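Local structure of conjugal transfer protein-like C-terminal domain-containing protein (Enterococcus faecalis, 4EC6) at residues 102-107 / 122-127; 136-141 / 151-156. The protein is the C-terminal, NTF2-like domain of TraM, a membrane protein that probably serves plasmid conjugation as VirB8-like components serve type IV secretion. One frame throughout, in Å; residues are numbered along the deposited sequence.

In the fold
Both interactions belong to one four-stranded antiparallel sheet whose strands lie side by side in chain order. Interaction 1 pairs the strands of the hairpin 101-112/117-126 near its open end; interaction 2 follows it in the chain and pairs those of the hairpin 131-142/147-157. Their centres are about 15 Å apart, and strands 117-126 and 131-142, neighbours in the sheet, join the two hairpins. The apolar faces meet at Leu123, where CD1 packs 3.8 Å from Ile136 CG2, and helix 54-68 lies against this side through Leu65. The opposite face of interaction 1 meets a second subunit, so the same sheet carries both the domain core and an assembly surface.

Interaction 1 (102-107 / 122-127)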
ATOM      1  N   LEU A 102      15.606  -1.851   3.390  1.00 23.13           N
ATOM      2  CA  LEU A 102      14.360  -1.164   3.306  1.00 22.34           C
ATOM      3  C   LEU A 102      13.337  -2.131   3.874  1.00 22.27           C
ATOM      4  O   LEU A 102      13.125  -3.196   3.301  1.00 21.46           O
ATOM      5  CB  LEU A 102      14.110  -0.850   1.831  1.00 19.45           C
ATOM      6  CG  LEU A 102      13.030   0.114   1.438  1.00 18.73           C
ATOM      7  CD1 LEU A 102      13.306   1.522   1.949  1.00 18.32           C
ATOM      8  CD2 LEU A 102      12.961   0.065  -0.081  1.00 18.80           C
ATOM      9  N   LYS A 103      12.736  -1.785   5.011  1.00 22.28           N
ATOM     10  CA  LYS A 103      11.773  -2.702   5.672  1.00 23.10           C
ATOM     11  C   LYS A 103      10.342  -2.411   5.281  1.00 22.24           C
ATOM     12  O   LYS A 103       9.512  -3.311   5.311  1.00 24.64           O
ATOM     13  CB  LYS A 103      11.841  -2.644   7.200  1.00 24.76           C
ATOM     14  CG  LYS A 103      13.215  -2.825   7.822  1.00 30.58           C
ATOM     15  CD  LYS A 103      13.914  -4.113   7.390  1.00 34.23           C
ATOM     16  CE  LYS A 103      13.193  -5.343   7.919  1.00 40.61           C
ATOM     17  NZ  LYS A 103      13.317  -6.430   6.897  1.00 45.09           N
ATOM     18  N   SER A 104      10.037  -1.150   4.967  1.00 19.63           N
ATOM     19  CA  SER A 104       8.705  -0.765   4.563  1.00 16.82           C
ATOM     20  C   SER A 104       8.682   0.596   3.875  1.00 16.19           C
ATOM     21  O   SER A 104       9.530   1.473   4.142  1.00 15.20           O
ATOM     22  CB  SER A 104       7.709  -0.803   5.727  1.00 16.64           C
ATOM     23  OG  SER A 104       7.698   0.415   6.406  1.00 16.91           O
ATOM     24  N   VAL A 105       7.678   0.756   3.010  1.00 13.70           N
ATOM     25  CA  VAL A 105       7.539   1.957   2.244  1.00 13.15           C
ATOM     26  C   VAL A 105       6.091   2.392   2.266  1.00 12.44           C
ATOM     27  O   VAL A 105       5.217   1.621   1.916  1.00 12.07           O
ATOM     28  CB  VAL A 105       7.975   1.704   0.763  1.00 12.29           C
ATOM     29  CG1 VAL A 105       7.749   2.946  -0.084  1.00 11.15           C
ATOM     30  CG2 VAL A 105       9.408   1.222   0.731  1.00 11.53           C
ATOM     31  N   ASN A 106       5.838   3.623   2.666  1.00 12.29           N
ATOM     32  CA  ASN A 106       4.502   4.177   2.577  1.00 12.79           C
ATOM     33  C   ASN A 106       4.542   5.480   1.848  1.00 13.12           C
ATOM     34  O   ASN A 106       5.344   6.341   2.159  1.00 14.00           O
ATOM     35  CB  ASN A 106       3.894   4.401   3.965  1.00 13.93           C
ATOM     36  CG  ASN A 106       3.587   3.098   4.676  1.00 14.16           C
ATOM     37  OD1 ASN A 106       2.612   2.442   4.401  1.00 15.79           O
ATOM     38  ND2 ASN A 106       4.435   2.720   5.562  1.00 14.59           N
ATOM     39  N   TYR A 107       3.675   5.630   0.865  1.00 12.84           N
ATOM     40  CA  TYR A 107       3.558   6.875   0.124  1.00 12.42           C
ATOM     41  C   TYR A 107       3.103   8.001   1.014  1.00 12.25           C
ATOM     42  O   TYR A 107       2.160   7.829   1.747  1.00 13.23           O
ATOM     43  CB  TYR A 107       2.568   6.696  -1.031  1.00 11.68           C
ATOM     44  CG  TYR A 107       2.418   7.890  -1.910  1.00 11.86           C
ATOM     45  CD1 TYR A 107       3.511   8.402  -2.615  1.00 12.38           C
ATOM     46  CD2 TYR A 107       1.187   8.502  -2.066  1.00 11.61           C
ATOM     47  CE1 TYR A 107       3.361   9.489  -3.473  1.00 13.05           C
ATOM     48  CE2 TYR A 107       1.008   9.579  -2.905  1.00 11.79           C
ATOM     49  CZ  TYR A 107       2.088  10.081  -3.610  1.00 13.15           C
ATOM     50  OH  TYR A 107       1.934  11.192  -4.438  1.00 14.11           O
ATOM     51  N   LEU A 122       7.482   7.657   3.560  1.00 13.88           N
ATOM     52  CA  LEU A 122       8.015   7.301   4.877  1.00 14.27           C
ATOM     53  C   LEU A 122       8.585   5.903   4.811  1.00 15.00           C
ATOM     54  O   LEU A 122       7.930   5.011   4.302  1.00 16.08           O
ATOM     55  CB  LEU A 122       6.928   7.338   5.951  1.00 13.41           C
ATOM     56  CG  LEU A 122       6.431   8.720   6.257  1.00 14.38           C
ATOM     57  CD1 LEU A 122       5.839   8.645   7.655  1.00 14.67           C
ATOM     58  CD2 LEU A 122       7.532   9.801   6.187  1.00 13.54           C
ATOM     59  N   LEU A 123       9.786   5.701   5.342  1.00 15.49           N
ATOM     60  CA  LEU A 123      10.446   4.419   5.268  1.00 16.26           C
ATOM     61  C   LEU A 123      10.830   3.926   6.654  1.00 17.47           C
ATOM     62  O   LEU A 123      11.115   4.715   7.564  1.00 17.45           O
ATOM     63  CB  LEU A 123      11.714   4.561   4.433  1.00 15.68           C
ATOM     64  CG  LEU A 123      11.701   5.327   3.116  1.00 15.29           C
ATOM     65  CD1 LEU A 123      13.091   5.476   2.519  1.00 14.54           C
ATOM     66  CD2 LEU A 123      10.830   4.581   2.119  1.00 15.41           C
ATOM     67  N   ASN A 124      10.830   2.626   6.827  1.00 19.14           N
ATOM     68  CA  ASN A 124      11.558   2.057   7.932  1.00 22.07           C
ATOM     69  C   ASN A 124      12.808   1.513   7.272  1.00 23.14           C
ATOM     70  O   ASN A 124      12.717   0.582   6.441  1.00 22.66           O
ATOM     71  CB  ASN A 124      10.808   0.899   8.596  1.00 23.57           C
ATOM     72  CG  ASN A 124       9.582   1.348   9.404  1.00 26.36           C
ATOM     73  OD1 ASN A 124       9.556   2.436  10.013  1.00 26.70           O
ATOM     74  ND2 ASN A 124       8.550   0.472   9.442  1.00 27.08           N
ATOM     75  N   VAL A 125      13.960   2.099   7.595  1.00 23.17           N
ATOM     76  CA  VAL A 125      15.231   1.479   7.199  1.00 25.95           C
ATOM     77  C   VAL A 125      15.939   0.841   8.392  1.00 27.23           C
ATOM     78  O   VAL A 125      15.709   1.180   9.563  1.00 25.45           O
ATOM     79  CB  VAL A 125      16.155   2.396   6.333  1.00 25.82           C
ATOM     80  CG1 VAL A 125      15.324   3.167   5.332  1.00 27.14           C
ATOM     81  CG2 VAL A 125      16.938   3.387   7.158  1.00 27.81           C
ATOM     82  N   SER A 126      16.783  -0.107   8.057  1.00 33.49           N
ATOM     83  CA  SER A 126      17.487  -0.907   9.042  1.00 41.49           C
ATOM     84  C   SER A 126      18.976  -0.841   8.684  1.00 44.70           C
ATOM     85  O   SER A 126      19.362  -1.005   7.513  1.00 42.47           O
ATOM     86  CB  SER A 126      16.936  -2.330   9.000  1.00 41.61           C
ATOM     87  OG  SER A 126      17.656  -3.209   9.823  1.00 49.26           O
ATOM     88  N   VAL A 127      19.801  -0.542   9.679  1.00 51.35           N
ATOM     89  CA  VAL A 127      21.239  -0.411   9.435  1.00 62.95           C
ATOM     90  C   VAL A 127      22.082  -1.521  10.071  1.00 69.33           C
ATOM     91  O   VAL A 127      22.930  -2.107   9.398  1.00 85.91           O
ATOM     92  CB  VAL A 127      21.775   1.006   9.769  1.00 62.16           C
ATOM     93  CG1 VAL A 127      23.295   0.994   9.862  1.00 62.13           C
ATOM     94  CG2 VAL A 127      21.304   2.017   8.721  1.00 56.64           C
TER
HETATM   95  O   HOH W   1       6.894   3.204   5.883  1.00 19.72           O
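The carbonyl oxygen of Leu122 is held by two donors: the backbone N of Asn106, 3.0 Å away, and a water that donates to it. The same water lies 2.9 Å from Ser104 OG and close enough to Asn106 ND2 to accept from it, though that distance is doubtfully short, so two small polar side chains and a backbone oxygen gather round it across the strands. Ser104 and Asn106 suit this place because each puts a polar group close above the sheet. Ser104 OG, set between its own backbone N and carbonyl carbon (chi1 88°), also lies 3.2 Å from Asn124 ND2, but the angle is too poor for a hydrogen bond. The OD1 of Asn124 is instead bonded to Tyr63 OH of the second subunit.

Leu102, Val105 and Leu123 occupy the other face. Leu123 CD2 touches Val105 CG2 at 3.9 Å, the two side chains running abreast, while Leu102 CD1 reaches across to both methyls of Leu123. These branched residues turn only hydrocarbon toward Leu65 and Phe69.

Lys103 N bonds Asn124 O at 2.8 Å, whereas Asn124 N reaches Ser104 O, a longer link of 3.2 Å. Lys103 bends its aliphatic chain past Ser126, with CD 3.9 Å from Ser126 CB. Two residues, Lys103 and Ser104, thus face the single Asn124, which is the classic beta bulge of an antiparallel hairpin.

Interaction 2 (136-141 / 151-156); sequences ITFEVE and TQPKLT
Ile136 meets Pro153, Lys154 and Leu155 along its whole length. Its CB rests 3.7 Å from Leu155 CD1; CG1, placed anti to the backbone N (chi1 -163°), passes Lys154 O at 3.5 Å; and the terminal CD1 ends 3.7 Å from Pro153 CB. Ile136 runs beside the proline ring, whereas Leu155 comes over at a slant. A long, branched hydrocarbon suits a position touched by apolar groups from Pro153 and Leu155 of the facing segment 151-156.

On the backbone, Thr137 and Lys154 form an antiparallel hydrogen-bonded pair, with Lys154 N 2.8 Å from Thr137 O and both donors in the planes of their carbonyls. Lys154 O also accepts from a water that joins Thr137 OG1 to Thr156 OG1, two threonines whose hydroxyls suit the polar face.

Beyond Pro153 the regular pairing is interrupted, and Glu139 N donates to Thr151 OG1 at 2.9 Å and 165°, a nearly straight bond; the backbone of Glu139 is also bonded to Thr150. Thr151 CG2 packs 3.9 Å from Glu139 CD.

Phe138 CB touches Pro153 CA at 3.7 Å, and the Phe138 ring turns away to meet Phe64. Pro153 also packs on Phe64 and Tyr68 and Ile136 on Leu65, so helix 54-68 lies over the apolar face, while strand 117-126 flanks strand 131-142 and takes Ile136 against Tyr121 and Phe138 against Val119.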
ATOM      1  N   ILE A 136      11.925  10.163   2.642  1.00 14.15           N
ATOM      2  CA  ILE A 136      12.657  10.335   1.418  1.00 13.67           C
ATOM      3  C   ILE A 136      11.819  11.177   0.445  1.00 14.31           C
ATOM      4  O   ILE A 136      10.632  10.935   0.277  1.00 12.54           O
ATOM      5  CB  ILE A 136      13.058   8.982   0.811  1.00 12.59           C
ATOM      6  CG1 ILE A 136      14.145   9.220  -0.208  1.00 11.90           C
ATOM      7  CG2 ILE A 136      11.865   8.228   0.224  1.00 12.36           C
ATOM      8  CD1 ILE A 136      14.804   7.956  -0.667  1.00 11.64           C
ATOM      9  N   THR A 137      12.482  12.176  -0.146  1.00 15.61           N
ATOM     10  CA  THR A 137      11.914  13.141  -1.066  1.00 16.04           C
ATOM     11  C   THR A 137      12.750  13.113  -2.378  1.00 15.71           C
ATOM     12  O   THR A 137      13.969  12.997  -2.366  1.00 15.90           O
ATOM     13  CB  THR A 137      12.002  14.525  -0.417  1.00 17.91           C
ATOM     14  OG1 THR A 137      11.565  14.394   0.924  1.00 21.56           O
ATOM     15  CG2 THR A 137      11.106  15.556  -1.084  1.00 17.89           C
ATOM     16  N   PHE A 138      12.076  13.168  -3.508  1.00 14.42           N
ATOM     17  CA  PHE A 138      12.722  13.303  -4.791  1.00 13.65           C
ATOM     18  C   PHE A 138      11.695  13.798  -5.819  1.00 14.94           C
ATOM     19  O   PHE A 138      10.493  13.687  -5.613  1.00 14.70           O
ATOM     20  CB  PHE A 138      13.381  12.008  -5.216  1.00 11.85           C
ATOM     21  CG  PHE A 138      12.454  10.831  -5.333  1.00 10.88           C
ATOM     22  CD1 PHE A 138      11.853  10.515  -6.561  1.00 10.58           C
ATOM     23  CD2 PHE A 138      12.238   9.969  -4.247  1.00 10.26           C
ATOM     24  CE1 PHE A 138      11.030   9.407  -6.686  1.00 10.39           C
ATOM     25  CE2 PHE A 138      11.408   8.843  -4.386  1.00 10.39           C
ATOM     26  CZ  PHE A 138      10.803   8.559  -5.594  1.00 10.01           C
ATOM     27  N   GLU A 139      12.150  14.365  -6.914  1.00 17.39           N
ATOM     28  CA  GLU A 139      11.190  14.785  -7.955  1.00 19.94           C
ATOM     29  C   GLU A 139      11.061  13.815  -9.120  1.00 19.28           C
ATOM     30  O   GLU A 139      11.925  13.003  -9.354  1.00 19.59           O
ATOM     31  CB  GLU A 139      11.482  16.197  -8.401  1.00 20.31           C
ATOM     32  CG  GLU A 139      11.518  17.067  -7.189  1.00 22.52           C
ATOM     33  CD  GLU A 139      11.954  18.473  -7.499  1.00 28.26           C
ATOM     34  OE1 GLU A 139      11.864  18.885  -8.700  1.00 30.43           O
ATOM     35  OE2 GLU A 139      12.397  19.153  -6.525  1.00 28.78           O
ATOM     36  N   VAL A 140       9.982  13.943  -9.855  1.00 20.29           N
ATOM     37  CA  VAL A 140       9.558  12.950 -10.848  1.00 21.16           C
ATOM     38  C   VAL A 140       8.879  13.737 -11.954  1.00 21.49           C
ATOM     39  O   VAL A 140       8.223  14.702 -11.664  1.00 22.57           O
ATOM     40  CB  VAL A 140       8.555  12.000 -10.187  1.00 20.51           C
ATOM     41  CG1 VAL A 140       7.676  11.287 -11.189  1.00 22.33           C
ATOM     42  CG2 VAL A 140       9.333  10.979  -9.398  1.00 21.94           C
ATOM     43  N   GLU A 141       9.108  13.389 -13.212  1.00 22.06           N
ATOM     44  CA  GLU A 141       8.501  14.091 -14.343  1.00 23.47           C
ATOM     45  C   GLU A 141       7.901  13.085 -15.291  1.00 24.71           C
ATOM     46  O   GLU A 141       8.391  11.954 -15.407  1.00 24.57           O
ATOM     47  CB  GLU A 141       9.496  14.995 -15.050  1.00 23.50           C
ATOM     48  CG  GLU A 141       9.874  16.226 -14.235  1.00 24.46           C
ATOM     49  CD  GLU A 141      11.058  16.988 -14.843  1.00 27.17           C
ATOM     50  OE1 GLU A 141      11.341  16.813 -16.059  1.00 26.62           O
ATOM     51  OE2 GLU A 141      11.739  17.743 -14.094  1.00 28.87           O
ATOM     52  N   THR A 151      15.710  14.344  -9.530  1.00 15.64           N
ATOM     53  CA  THR A 151      16.667  14.881  -8.546  1.00 15.41           C
ATOM     54  C   THR A 151      17.252  13.701  -7.779  1.00 15.46           C
ATOM     55  O   THR A 151      16.716  12.598  -7.821  1.00 14.49           O
ATOM     56  CB  THR A 151      16.015  15.803  -7.535  1.00 15.31           C
ATOM     57  OG1 THR A 151      14.932  15.098  -6.919  1.00 16.32           O
ATOM     58  CG2 THR A 151      15.495  17.037  -8.185  1.00 14.64           C
ATOM     59  N   GLN A 152      18.355  13.911  -7.087  1.00 16.01           N
ATOM     60  CA  GLN A 152      18.877  12.834  -6.268  1.00 16.81           C
ATOM     61  C   GLN A 152      18.010  12.793  -4.986  1.00 15.91           C
ATOM     62  O   GLN A 152      17.746  13.824  -4.446  1.00 15.36           O
ATOM     63  CB  GLN A 152      20.331  13.088  -5.938  1.00 18.05           C
ATOM     64  CG  GLN A 152      20.815  12.018  -4.980  1.00 21.53           C
ATOM     65  CD  GLN A 152      22.249  12.151  -4.647  1.00 24.58           C
ATOM     66  OE1 GLN A 152      22.736  13.253  -4.468  1.00 29.99           O
ATOM     67  NE2 GLN A 152      22.951  11.024  -4.554  1.00 27.41           N
ATOM     68  N   PRO A 153      17.520  11.613  -4.546  1.00 15.79           N
ATOM     69  CA  PRO A 153      16.610  11.579  -3.390  1.00 15.41           C
ATOM     70  C   PRO A 153      17.257  12.137  -2.119  1.00 15.98           C
ATOM     71  O   PRO A 153      18.423  11.868  -1.886  1.00 15.24           O
ATOM     72  CB  PRO A 153      16.329  10.086  -3.235  1.00 14.25           C
ATOM     73  CG  PRO A 153      16.496   9.523  -4.588  1.00 14.24           C
ATOM     74  CD  PRO A 153      17.655  10.274  -5.162  1.00 15.30           C
ATOM     75  N   LYS A 154      16.528  12.949  -1.349  1.00 17.92           N
ATOM     76  CA  LYS A 154      16.940  13.371   0.020  1.00 20.09           C
ATOM     77  C   LYS A 154      16.322  12.485   1.094  1.00 20.28           C
ATOM     78  O   LYS A 154      15.103  12.264   1.174  1.00 19.86           O
ATOM     79  CB  LYS A 154      16.584  14.833   0.367  1.00 24.97           C
ATOM     80  CG  LYS A 154      17.092  15.934  -0.573  1.00 30.46           C
ATOM     81  CD  LYS A 154      18.325  15.438  -1.337  1.00 35.34           C
ATOM     82  CE  LYS A 154      19.109  16.535  -2.063  1.00 39.85           C
ATOM     83  NZ  LYS A 154      20.494  16.003  -2.278  1.00 39.09           N
ATOM     84  N   LEU A 155      17.182  11.972   1.939  1.00 19.84           N
ATOM     85  CA  LEU A 155      16.777  11.115   3.015  1.00 19.05           C
ATOM     86  C   LEU A 155      16.922  11.941   4.291  1.00 20.52           C
ATOM     87  O   LEU A 155      17.934  12.545   4.477  1.00 20.54           O
ATOM     88  CB  LEU A 155      17.731   9.944   3.011  1.00 17.99           C
ATOM     89  CG  LEU A 155      17.346   8.569   3.436  1.00 18.05           C
ATOM     90  CD1 LEU A 155      15.910   8.244   2.997  1.00 17.36           C
ATOM     91  CD2 LEU A 155      18.394   7.677   2.788  1.00 17.86           C
ATOM     92  N   THR A 156      15.911  12.001   5.163  1.00 22.27           N
ATOM     93  CA  THR A 156      16.023  12.789   6.383  1.00 21.70           C
ATOM     94  C   THR A 156      15.330  12.067   7.499  1.00 21.87           C
ATOM     95  O   THR A 156      14.423  11.288   7.256  1.00 20.05           O
ATOM     96  CB  THR A 156      15.338  14.161   6.246  1.00 23.27           C
ATOM     97  OG1 THR A 156      13.984  13.979   5.821  1.00 24.40           O
ATOM     98  CG2 THR A 156      16.058  15.059   5.239  1.00 23.08           C
TER
HETATM   99  O   HOH W   2      13.334  13.519   2.887  1.00 25.71           O